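Local coordinates for protein GLB-12 (Caenorhabditis elegans, PDB 4BJA) that binds heme b within a globin fold, acts in redox signalling and is essential for reproduction of the worm, at residues A[82-86]-A[87-91]; A[142-145]-A[146-149]; A[196-199]-A[200-204]. The protein carries 1 engineered substitution. All blocks are in the same frame, centred on the assembly; numbering follows the deposited sequence. Where two conformers were deposited one is given.

Interaction 1 (A[82-86]-A[87-91]). With HEM (protoporphyrin IX containing Fe), chain B.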
loop_
_atom_site.group_PDB
_atom_site.type_symbol
_atom_site.label_atom_id
_atom_site.label_comp_id
_atom_site.label_asym_id
_atom_site.label_seq_id
_atom_site.Cartn_x
_atom_site.Cartn_y
_atom_site.Cartn_z
ATOM N N ALA A 82 -25.206 16.013 -23.542
ATOM C CA ALA A 82 -26.257 15.896 -22.507
ATOM C C ALA A 82 -25.871 15.099 -21.263
ATOM O O ALA A 82 -26.641 15.064 -20.278
ATOM C CB ALA A 82 -27.510 15.266 -23.096
ATOM N N MET A 83 -24.726 14.422 -21.321
ATOM C CA MET A 83 -24.383 13.459 -20.279
ATOM C C MET A 83 -24.231 14.076 -18.912
ATOM O O MET A 83 -24.588 13.428 -17.935
ATOM C CB MET A 83 -23.079 12.745 -20.627
ATOM C CG MET A 83 -23.259 11.732 -21.740
ATOM S SD MET A 83 -21.731 10.850 -22.042
ATOM C CE MET A 83 -22.268 9.948 -23.505
ATOM N N LEU A 84 -23.673 15.289 -18.837
ATOM C CA LEU A 84 -23.398 15.900 -17.530
ATOM C C LEU A 84 -24.691 16.086 -16.721
ATOM O O LEU A 84 -24.657 16.139 -15.491
ATOM C CB LEU A 84 -22.688 17.238 -17.694
ATOM C CG LEU A 84 -21.322 17.100 -18.376
ATOM C CD1 LEU A 84 -20.797 18.448 -18.886
ATOM C CD2 LEU A 84 -20.338 16.493 -17.407
ATOM N N LYS A 85 -25.821 16.158 -17.418
ATOM C CA LYS A 85 -27.129 16.301 -16.741
ATOM C C LYS A 85 -27.822 15.019 -16.327
ATOM O O LYS A 85 -28.806 15.036 -15.591
ATOM C CB LYS A 85 -28.072 17.104 -17.615
ATOM C CG LYS A 85 -27.625 18.523 -17.843
ATOM C CD LYS A 85 -28.867 19.441 -17.884
ATOM C CE LYS A 85 -28.485 20.908 -18.069
ATOM N NZ LYS A 85 -27.868 21.122 -19.413
ATOM N N MET A 86 -27.356 13.898 -16.811
ATOM C CA MET A 86 -27.965 12.632 -16.476
ATOM C C MET A 86 -27.579 12.256 -15.048
ATOM O O MET A 86 -26.440 12.507 -14.619
ATOM C CB MET A 86 -27.486 11.554 -17.439
ATOM C CG MET A 86 -27.907 11.855 -18.876
ATOM S SD MET A 86 -29.709 11.939 -19.057
ATOM C CE MET A 86 -30.118 10.225 -18.977
ATOM N N PRO A 87 -28.515 11.671 -14.318
ATOM C CA PRO A 87 -28.364 11.632 -12.845
ATOM C C PRO A 87 -27.243 10.781 -12.360
ATOM O O PRO A 87 -26.529 11.232 -11.443
ATOM C CB PRO A 87 -29.679 11.038 -12.354
ATOM C CG PRO A 87 -30.575 10.968 -13.515
ATOM C CD PRO A 87 -29.877 11.304 -14.774
ATOM N N LYS A 88 -27.090 9.563 -12.889
ATOM C CA LYS A 88 -26.015 8.680 -12.355
ATOM C C LYS A 88 -24.660 9.220 -12.766
ATOM O O LYS A 88 -23.692 9.156 -11.998
ATOM C CB LYS A 88 -26.166 7.240 -12.830
ATOM C CG LYS A 88 -27.417 6.502 -12.358
ATOM C CD LYS A 88 -27.332 4.972 -12.550
ATOM C CE LYS A 88 -26.158 4.297 -11.756
ATOM N NZ LYS A 88 -25.960 2.808 -12.125
ATOM N N PHE A 89 -24.590 9.774 -13.977
ATOM C CA PHE A 89 -23.303 10.269 -14.504
ATOM C C PHE A 89 -22.875 11.602 -13.850
ATOM O O PHE A 89 -21.763 11.703 -13.289
ATOM C CB PHE A 89 -23.369 10.364 -16.025
ATOM C CG PHE A 89 -22.040 10.758 -16.659
ATOM C CD1 PHE A 89 -20.996 9.830 -16.755
ATOM C CD2 PHE A 89 -21.837 12.059 -17.104
ATOM C CE1 PHE A 89 -19.755 10.222 -17.360
ATOM C CE2 PHE A 89 -20.632 12.455 -17.720
ATOM C CZ PHE A 89 -19.577 11.534 -17.801
ATOM N N GLY A 90 -23.758 12.613 -13.874
ATOM C CA GLY A 90 -23.484 13.879 -13.240
ATOM C C GLY A 90 -23.319 13.611 -11.733
ATOM O O GLY A 90 -22.505 14.267 -11.091
ATOM N N GLY A 91 -24.042 12.622 -11.189
ATOM C CA GLY A 91 -23.936 12.311 -9.726
ATOM C C GLY A 91 -22.539 11.807 -9.419
ATOM O O GLY A 91 -21.933 12.153 -8.383
HETATM C CHA HEM B . -20.448 5.927 -6.143
HETATM C CHB HEM B . -15.891 7.565 -6.134
HETATM C CHC HEM B . -14.781 4.509 -9.676
HETATM C CHD HEM B . -19.454 3.475 -10.210
HETATM C C1A HEM B . -19.307 6.575 -5.813
HETATM C C2A HEM B . -19.146 7.466 -4.677
HETATM C C3A HEM B . -17.875 7.903 -4.705
HETATM C C4A HEM B . -17.212 7.314 -5.848
HETATM C CMA HEM B . -17.167 8.888 -3.737
HETATM C CAA HEM B . -20.270 7.793 -3.639
HETATM C CBA HEM B . -19.879 7.325 -2.230
HETATM C CGA HEM B . -19.722 5.871 -2.278
HETATM O O1A HEM B . -20.636 5.188 -2.822
HETATM O O2A HEM B . -18.644 5.422 -1.808
HETATM C C1B HEM B . -15.218 6.817 -7.054
HETATM C C2B HEM B . -13.771 6.831 -7.235
HETATM C C3B HEM B . -13.474 5.995 -8.190
HETATM C C4B HEM B . -14.705 5.423 -8.674
HETATM C CMB HEM B . -12.787 7.674 -6.409
HETATM C CAB HEM B . -12.028 5.686 -8.662
HETATM C CBB HEM B . -11.836 5.184 -9.857
HETATM C C1C HEM B . -15.936 3.957 -10.114
HETATM C C2C HEM B . -16.047 3.017 -11.201
HETATM C C3C HEM B . -17.326 2.720 -11.347
HETATM C C4C HEM B . -18.088 3.487 -10.387
HETATM C CMC HEM B . -14.848 2.448 -11.997
HETATM C CAC HEM B . -17.881 1.742 -12.410
HETATM C CBC HEM B . -19.030 1.149 -12.141
HETATM C C1D HEM B . -20.141 4.095 -9.228
HETATM C C2D HEM B . -21.569 4.188 -9.161
HETATM C C3D HEM B . -21.869 4.938 -7.903
HETATM C C4D HEM B . -20.592 5.231 -7.315
HETATM C CMD HEM B . -22.619 3.642 -10.156
HETATM C CAD HEM B . -23.256 5.341 -7.370
HETATM C CBD HEM B . -23.439 6.828 -7.719
HETATM C CGD HEM B . -23.595 7.132 -9.207
HETATM O O1D HEM B . -23.984 6.260 -10.012
HETATM O O2D HEM B . -23.342 8.287 -9.577
HETATM N NA HEM B . -18.105 6.507 -6.527
HETATM N NB HEM B . -15.788 5.931 -7.964
HETATM N NC HEM B . -17.208 4.215 -9.649
HETATM N ND HEM B . -19.587 4.740 -8.116
HETATM FE FE HEM B . -17.694 5.370 -8.059
#

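Interaction 2 (A[142-145]-A[146-149]). With HEM (protoporphyrin IX containing Fe), chain B.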
loop_
_atom_site.group_PDB
_atom_site.type_symbol
_atom_site.label_atom_id
_atom_site.label_comp_id
_atom_site.label_asym_id
_atom_site.label_seq_id
_atom_site.Cartn_x
_atom_site.Cartn_y
_atom_site.Cartn_z
ATOM N N LYS A 142 -9.509 -6.517 -16.241
ATOM C CA LYS A 142 -9.742 -5.079 -16.140
ATOM C C LYS A 142 -9.911 -4.671 -14.696
ATOM O O LYS A 142 -10.810 -5.144 -14.005
ATOM C CB LYS A 142 -10.965 -4.615 -16.937
ATOM C CG LYS A 142 -10.710 -4.553 -18.487
ATOM C CD LYS A 142 -11.957 -4.037 -19.207
ATOM C CE LYS A 142 -11.623 -3.390 -20.567
ATOM N NZ LYS A 142 -10.824 -4.283 -21.430
ATOM N N ASN A 143 -9.070 -3.744 -14.277
ATOM C CA ASN A 143 -9.289 -3.079 -12.985
ATOM C C ASN A 143 -9.888 -1.698 -13.274
ATOM O O ASN A 143 -9.191 -0.826 -13.748
ATOM C CB ASN A 143 -7.936 -2.960 -12.260
ATOM C CG ASN A 143 -8.043 -2.233 -10.952
ATOM O OD1 ASN A 143 -8.969 -1.451 -10.735
ATOM N ND2 ASN A 143 -7.107 -2.521 -10.041
ATOM N N TYR A 144 -11.186 -1.522 -13.036
ATOM C CA TYR A 144 -11.884 -0.297 -13.430
ATOM C C TYR A 144 -11.459 0.909 -12.597
ATOM O O TYR A 144 -11.542 2.022 -13.072
ATOM C CB TYR A 144 -13.431 -0.493 -13.408
ATOM C CG TYR A 144 -13.878 -1.460 -14.479
ATOM C CD1 TYR A 144 -14.125 -1.018 -15.776
ATOM C CD2 TYR A 144 -14.002 -2.817 -14.192
ATOM C CE1 TYR A 144 -14.529 -1.918 -16.756
ATOM C CE2 TYR A 144 -14.384 -3.720 -15.176
ATOM C CZ TYR A 144 -14.631 -3.258 -16.435
ATOM O OH TYR A 144 -15.019 -4.168 -17.398
ATOM N N PHE A 145 -10.985 0.712 -11.358
ATOM C CA PHE A 145 -10.473 1.843 -10.619
ATOM C C PHE A 145 -9.202 2.339 -11.265
ATOM O O PHE A 145 -8.978 3.558 -11.381
ATOM C CB PHE A 145 -10.173 1.427 -9.169
ATOM C CG PHE A 145 -11.373 0.875 -8.454
ATOM C CD1 PHE A 145 -12.580 1.601 -8.447
ATOM C CD2 PHE A 145 -11.326 -0.402 -7.881
ATOM C CE1 PHE A 145 -13.703 1.063 -7.784
ATOM C CE2 PHE A 145 -12.435 -0.931 -7.243
ATOM C CZ PHE A 145 -13.622 -0.198 -7.200
ATOM N N GLU A 146 -8.372 1.386 -11.714
ATOM C CA GLU A 146 -7.171 1.736 -12.410
ATOM C C GLU A 146 -7.479 2.424 -13.779
ATOM O O GLU A 146 -6.876 3.439 -14.128
ATOM C CB GLU A 146 -6.328 0.476 -12.594
ATOM C CG GLU A 146 -5.027 0.739 -13.299
ATOM C CD GLU A 146 -4.277 -0.551 -13.486
ATOM O OE1 GLU A 146 -4.644 -1.314 -14.396
ATOM O OE2 GLU A 146 -3.343 -0.835 -12.705
ATOM N N ILE A 147 -8.464 1.905 -14.505
ATOM C CA ILE A 147 -8.806 2.463 -15.809
ATOM C C ILE A 147 -9.232 3.943 -15.627
ATOM O O ILE A 147 -8.777 4.846 -16.340
ATOM C CB ILE A 147 -9.939 1.633 -16.447
ATOM C CG1 ILE A 147 -9.379 0.283 -16.932
ATOM C CG2 ILE A 147 -10.615 2.446 -17.622
ATOM C CD1 ILE A 147 -10.378 -0.794 -17.262
ATOM N N VAL A 148 -10.063 4.211 -14.623
ATOM C CA VAL A 148 -10.558 5.572 -14.417
ATOM C C VAL A 148 -9.427 6.477 -13.974
ATOM O O VAL A 148 -9.223 7.602 -14.512
ATOM C CB VAL A 148 -11.697 5.563 -13.354
ATOM C CG1 VAL A 148 -12.041 6.970 -12.904
ATOM C CG2 VAL A 148 -12.979 4.878 -13.960
ATOM N N ILE A 149 -8.705 6.048 -12.928
ATOM C CA ILE A 149 -7.671 6.934 -12.372
ATOM C C ILE A 149 -6.535 7.137 -13.359
ATOM O O ILE A 149 -5.978 8.211 -13.412
ATOM C CB ILE A 149 -7.175 6.469 -11.003
ATOM C CG1 ILE A 149 -8.341 6.619 -10.051
ATOM C CG2 ILE A 149 -5.930 7.302 -10.581
ATOM C CD1 ILE A 149 -8.633 8.032 -9.678
HETATM C CHA HEM B . -20.448 5.927 -6.143
HETATM C CHB HEM B . -15.891 7.565 -6.134
HETATM C CHC HEM B . -14.781 4.509 -9.676
HETATM C CHD HEM B . -19.454 3.475 -10.210
HETATM C C1A HEM B . -19.307 6.575 -5.813
HETATM C C2A HEM B . -19.146 7.466 -4.677
HETATM C C3A HEM B . -17.875 7.903 -4.705
HETATM C C4A HEM B . -17.212 7.314 -5.848
HETATM C CMA HEM B . -17.167 8.888 -3.737
HETATM C CAA HEM B . -20.270 7.793 -3.639
HETATM C CBA HEM B . -19.879 7.325 -2.230
HETATM C CGA HEM B . -19.722 5.871 -2.278
HETATM O O1A HEM B . -20.636 5.188 -2.822
HETATM O O2A HEM B . -18.644 5.422 -1.808
HETATM C C1B HEM B . -15.218 6.817 -7.054
HETATM C C2B HEM B . -13.771 6.831 -7.235
HETATM C C3B HEM B . -13.474 5.995 -8.190
HETATM C C4B HEM B . -14.705 5.423 -8.674
HETATM C CMB HEM B . -12.787 7.674 -6.409
HETATM C CAB HEM B . -12.028 5.686 -8.662
HETATM C CBB HEM B . -11.836 5.184 -9.857
HETATM C C1C HEM B . -15.936 3.957 -10.114
HETATM C C2C HEM B . -16.047 3.017 -11.201
HETATM C C3C HEM B . -17.326 2.720 -11.347
HETATM C C4C HEM B . -18.088 3.487 -10.387
HETATM C CMC HEM B . -14.848 2.448 -11.997
HETATM C CAC HEM B . -17.881 1.742 -12.410
HETATM C CBC HEM B . -19.030 1.149 -12.141
HETATM C C1D HEM B . -20.141 4.095 -9.228
HETATM C C2D HEM B . -21.569 4.188 -9.161
HETATM C C3D HEM B . -21.869 4.938 -7.903
HETATM C C4D HEM B . -20.592 5.231 -7.315
HETATM C CMD HEM B . -22.619 3.642 -10.156
HETATM C CAD HEM B . -23.256 5.341 -7.370
HETATM C CBD HEM B . -23.439 6.828 -7.719
HETATM C CGD HEM B . -23.595 7.132 -9.207
HETATM O O1D HEM B . -23.984 6.260 -10.012
HETATM O O2D HEM B . -23.342 8.287 -9.577
HETATM N NA HEM B . -18.105 6.507 -6.527
HETATM N NB HEM B . -15.788 5.931 -7.964
HETATM N NC HEM B . -17.208 4.215 -9.649
HETATM N ND HEM B . -19.587 4.740 -8.116
HETATM FE FE HEM B . -17.694 5.370 -8.059
HETATM O O HOH W 1 -7.194 -2.725 -16.084
HETATM O O HOH W 2 -4.292 -3.051 -11.428
#

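Interaction 3 (A[196-199]-A[200-204]). With HEM (protoporphyrin IX containing Fe), chain B.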
loop_
_atom_site.group_PDB
_atom_site.type_symbol
_atom_site.label_atom_id
_atom_site.label_comp_id
_atom_site.label_asym_id
_atom_site.label_seq_id
_atom_site.Cartn_x
_atom_site.Cartn_y
_atom_site.Cartn_z
ATOM N N LEU A 196 -2.210 9.255 -6.738
ATOM C CA LEU A 196 -3.308 8.617 -7.472
ATOM C C LEU A 196 -3.106 7.090 -7.556
ATOM O O LEU A 196 -4.089 6.320 -7.509
ATOM C CB LEU A 196 -3.445 9.271 -8.839
ATOM C CG LEU A 196 -4.018 10.693 -8.781
ATOM C CD1 LEU A 196 -4.007 11.246 -10.172
ATOM C CD2 LEU A 196 -5.427 10.713 -8.254
ATOM N N ASN A 197 -1.852 6.639 -7.677
ATOM C CA ASN A 197 -1.572 5.205 -7.620
ATOM C C ASN A 197 -1.905 4.571 -6.271
ATOM O O ASN A 197 -2.365 3.438 -6.208
ATOM C CB ASN A 197 -0.124 4.918 -8.048
ATOM C CG ASN A 197 0.005 5.014 -9.581
ATOM O OD1 ASN A 197 -0.821 4.443 -10.287
ATOM N ND2 ASN A 197 1.000 5.686 -10.079
ATOM N N THR A 198 -1.705 5.332 -5.211
ATOM C CA THR A 198 -2.080 4.841 -3.881
ATOM C C THR A 198 -3.613 4.797 -3.750
ATOM O O THR A 198 -4.142 3.879 -3.130
ATOM C CB THR A 198 -1.447 5.708 -2.762
ATOM O OG1 THR A 198 -0.018 5.688 -2.951
ATOM C CG2 THR A 198 -1.769 5.152 -1.392
ATOM N N VAL A 199 -4.325 5.772 -4.346
ATOM C CA VAL A 199 -5.772 5.675 -4.341
ATOM C C VAL A 199 -6.226 4.408 -5.086
ATOM O O VAL A 199 -7.056 3.633 -4.596
ATOM C CB VAL A 199 -6.414 6.937 -4.950
ATOM C CG1 VAL A 199 -7.916 6.713 -5.134
ATOM C CG2 VAL A 199 -6.106 8.175 -4.003
ATOM N N ILE A 200 -5.625 4.146 -6.243
ATOM C CA ILE A 200 -5.971 2.910 -6.974
ATOM C C ILE A 200 -5.711 1.672 -6.122
ATOM O O ILE A 200 -6.567 0.807 -6.007
ATOM C CB ILE A 200 -5.139 2.758 -8.253
ATOM C CG1 ILE A 200 -5.519 3.858 -9.241
ATOM C CG2 ILE A 200 -5.451 1.369 -8.903
ATOM C CD1 ILE A 200 -4.520 3.988 -10.453
ATOM N N SER A 201 -4.524 1.576 -5.520
ATOM C CA SER A 201 -4.203 0.340 -4.803
ATOM C C SER A 201 -5.155 0.135 -3.607
ATOM O O SER A 201 -5.606 -0.990 -3.376
ATOM C CB SER A 201 -2.763 0.329 -4.369
ATOM O OG SER A 201 -2.583 1.252 -3.344
ATOM N N GLN A 202 -5.473 1.211 -2.873
ATOM C CA GLN A 202 -6.308 1.033 -1.675
ATOM C C GLN A 202 -7.768 0.801 -2.017
ATOM O O GLN A 202 -8.451 0.019 -1.331
ATOM C CB GLN A 202 -6.125 2.225 -0.736
ATOM C CG GLN A 202 -4.673 2.283 -0.256
ATOM C CD GLN A 202 -4.255 0.955 0.385
ATOM O OE1 GLN A 202 -4.778 0.581 1.427
ATOM N NE2 GLN A 202 -3.352 0.205 -0.281
ATOM N N MET A 203 -8.251 1.425 -3.102
ATOM C CA MET A 203 -9.614 1.095 -3.514
ATOM C C MET A 203 -9.676 -0.311 -4.054
ATOM O O MET A 203 -10.626 -1.028 -3.760
ATOM C CB MET A 203 -10.152 2.087 -4.523
ATOM C CG MET A 203 -10.407 3.431 -3.903
ATOM S SD MET A 203 -10.966 4.546 -5.175
ATOM C CE MET A 203 -12.633 3.966 -5.386
ATOM N N THR A 204 -8.654 -0.730 -4.793
ATOM C CA THR A 204 -8.645 -2.064 -5.328
ATOM C C THR A 204 -8.632 -3.113 -4.208
ATOM O O THR A 204 -9.393 -4.098 -4.262
ATOM C CB THR A 204 -7.435 -2.241 -6.261
ATOM O OG1 THR A 204 -7.593 -1.359 -7.382
ATOM C CG2 THR A 204 -7.287 -3.697 -6.719
HETATM C CHA HEM B . -20.448 5.927 -6.143
HETATM C CHB HEM B . -15.891 7.565 -6.134
HETATM C CHC HEM B . -14.781 4.509 -9.676
HETATM C CHD HEM B . -19.454 3.475 -10.210
HETATM C C1A HEM B . -19.307 6.575 -5.813
HETATM C C2A HEM B . -19.146 7.466 -4.677
HETATM C C3A HEM B . -17.875 7.903 -4.705
HETATM C C4A HEM B . -17.212 7.314 -5.848
HETATM C CMA HEM B . -17.167 8.888 -3.737
HETATM C CAA HEM B . -20.270 7.793 -3.639
HETATM C CBA HEM B . -19.879 7.325 -2.230
HETATM C CGA HEM B . -19.722 5.871 -2.278
HETATM O O1A HEM B . -20.636 5.188 -2.822
HETATM O O2A HEM B . -18.644 5.422 -1.808
HETATM C C1B HEM B . -15.218 6.817 -7.054
HETATM C C2B HEM B . -13.771 6.831 -7.235
HETATM C C3B HEM B . -13.474 5.995 -8.190
HETATM C C4B HEM B . -14.705 5.423 -8.674
HETATM C CMB HEM B . -12.787 7.674 -6.409
HETATM C CAB HEM B . -12.028 5.686 -8.662
HETATM C CBB HEM B . -11.836 5.184 -9.857
HETATM C C1C HEM B . -15.936 3.957 -10.114
HETATM C C2C HEM B . -16.047 3.017 -11.201
HETATM C C3C HEM B . -17.326 2.720 -11.347
HETATM C C4C HEM B . -18.088 3.487 -10.387
HETATM C CMC HEM B . -14.848 2.448 -11.997
HETATM C CAC HEM B . -17.881 1.742 -12.410
HETATM C CBC HEM B . -19.030 1.149 -12.141
HETATM C C1D HEM B . -20.141 4.095 -9.228
HETATM C C2D HEM B . -21.569 4.188 -9.161
HETATM C C3D HEM B . -21.869 4.938 -7.903
HETATM C C4D HEM B . -20.592 5.231 -7.315
HETATM C CMD HEM B . -22.619 3.642 -10.156
HETATM C CAD HEM B . -23.256 5.341 -7.370
HETATM C CBD HEM B . -23.439 6.828 -7.719
HETATM C CGD HEM B . -23.595 7.132 -9.207
HETATM O O1D HEM B . -23.984 6.260 -10.012
HETATM O O2D HEM B . -23.342 8.287 -9.577
HETATM N NA HEM B . -18.105 6.507 -6.527
HETATM N NB HEM B . -15.788 5.931 -7.964
HETATM N NC HEM B . -17.208 4.215 -9.649
HETATM N ND HEM B . -19.587 4.740 -8.116
HETATM FE FE HEM B . -17.694 5.370 -8.059
#

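Interaction 1 (A[82-86]-A[87-91])
M83 and F89 show how one residue can address an aromatic ring from two directions at once. The thioether lies above the ring face, with M83 SD 4.9 Å from the centroid of the F89 ring and 16° off its normal, a Met-aromatic contact at some distance. The backbone of the same methionine comes in at the ring edge instead, where M83 O sits 3.2 Å from F89 CD2, close to the ring plane. F89 is brought there by its first torsion, which sets CG anti to the backbone N (chi1 -175°) and leads the ring back over the preceding turn. L84 adds a slanting methyl contact, CD2 to F89 CE2 at 4.1 Å. M86, immediately before the helix, occupies the N-cap position, and its carbonyl O accepts from G90 N at 2.8 Å in a nearly straight bond. G90 suits this turn, since a CB there would collide with L84 O, which already lies 3.4 Å from G90 CA. K88 CE passes 3.4 Å from heme propionate O1D, while its NZ is hydrogen-bonded to V72 O. The turn thus starts helix 87-108, which carries the heme ligand H92, while M83 and F89 pack against L59 of helix 50-65.

Interaction 2 (A[142-145]-A[146-149])
F145 and I149 stand one helical turn apart, joined by the bond from I149 N to F145 O (2.9 Å), and both reach the heme vinyl carbon CBB. The F145 ring presents its edge to the porphyrin, with CD1 3.8 Å from the meso carbon CHC, which lies in the plane of the ring, and F207 meets that ring steeply. V148 fills in beside it: its CG1 meets CBB at 3.5 Å, while CG2 turns to the heme methyl CMC at 3.6 Å. Y144 touches that methyl through CB. These residues belong to the first two turns of helix 144-160, the G helix of the globin fold, which runs along the vinyl-bearing side of the heme, and what helps to fix its start is the N-cap, N143. The amide of N143 is carried forward by CG anti to the backbone N (chi1 177°), and OD1 accepts from E146 N at 3.1 Å. The bond is straight at hydrogen (165°), yet the donor stands well above the amide plane; F145 N adds a weak second bond to the same oxygen. E146 does not complete a direct capping box: one water links its carboxylate to N143 N and another to ND2, each holding the carboxylate weakly. Alongside the cap, I147 CD1 rests against K142 CB at 3.9 Å. In the next shell, Q137 NE2 also donates to N143 OD1, and ND2 bonds T204 OG1. With an alanine here, E146 N would probably lose its cap and T204 its amide partner, leaving the helix start less firmly placed. E25 of the second subunit brings a like charge close to E146 OE2, which may favour proton uptake by one of the pair.

Interaction 3 (A[196-199]-A[200-204])
I200 packs back against L196 and N197, and each carbon of its longer branch meets a polar atom there. CB lies 3.5 Å from N197 O. The first torsion places CG1 beside the backbone N and anti to the carbonyl carbon (chi1 -67°), which brings CG1 to 3.3 Å from L196 O, the very carbonyl that accepts from I200 N. From there the branch continues extended, and its tip, CD1, comes alongside the N197 amide, 3.7 Å from OD1. The backbone O of I200 is gripped twice in turn: T204 N and T204 OG1, the latter at 2.8 Å, reach it from opposite faces of its carbonyl plane. On the heme side, V199 and M203, one turn apart, lie side by side; M203 was modelled in two conformers, so its contact with the heme is doubtful in detail. Q202 OE1 accepts hydrogen bonds from R121 NH1 and W117 NE1. This is a regular stretch of helix 185-214, the long globin H helix. Around it, I200 packs on I149 of helix 144-160, M203 on V120 of helix 113-126 and V199 on F28 of helix 27-30, while I200 also meets E25 of the second subunit.

Overall arrangement
Read from the N terminus, the three contacts come in series, each local to a turn, so none closes a long loop and none nests in or crosses another. Interaction 1 ends the loop after helix 69-72 and begins helix 87-108. Interaction 2 opens helix 144-160, and interaction 3 lies within the next helix, 185-214. Interaction 1 stands apart from the others, its centre about 20 Å from that of interaction 2 and about 25 Å from that of interaction 3. Interactions 2 and 3 touch directly, pairing the last two helices. The heme is common to all three: a propionate faces residues 87-91, whereas its vinyl-bearing side meets the other two.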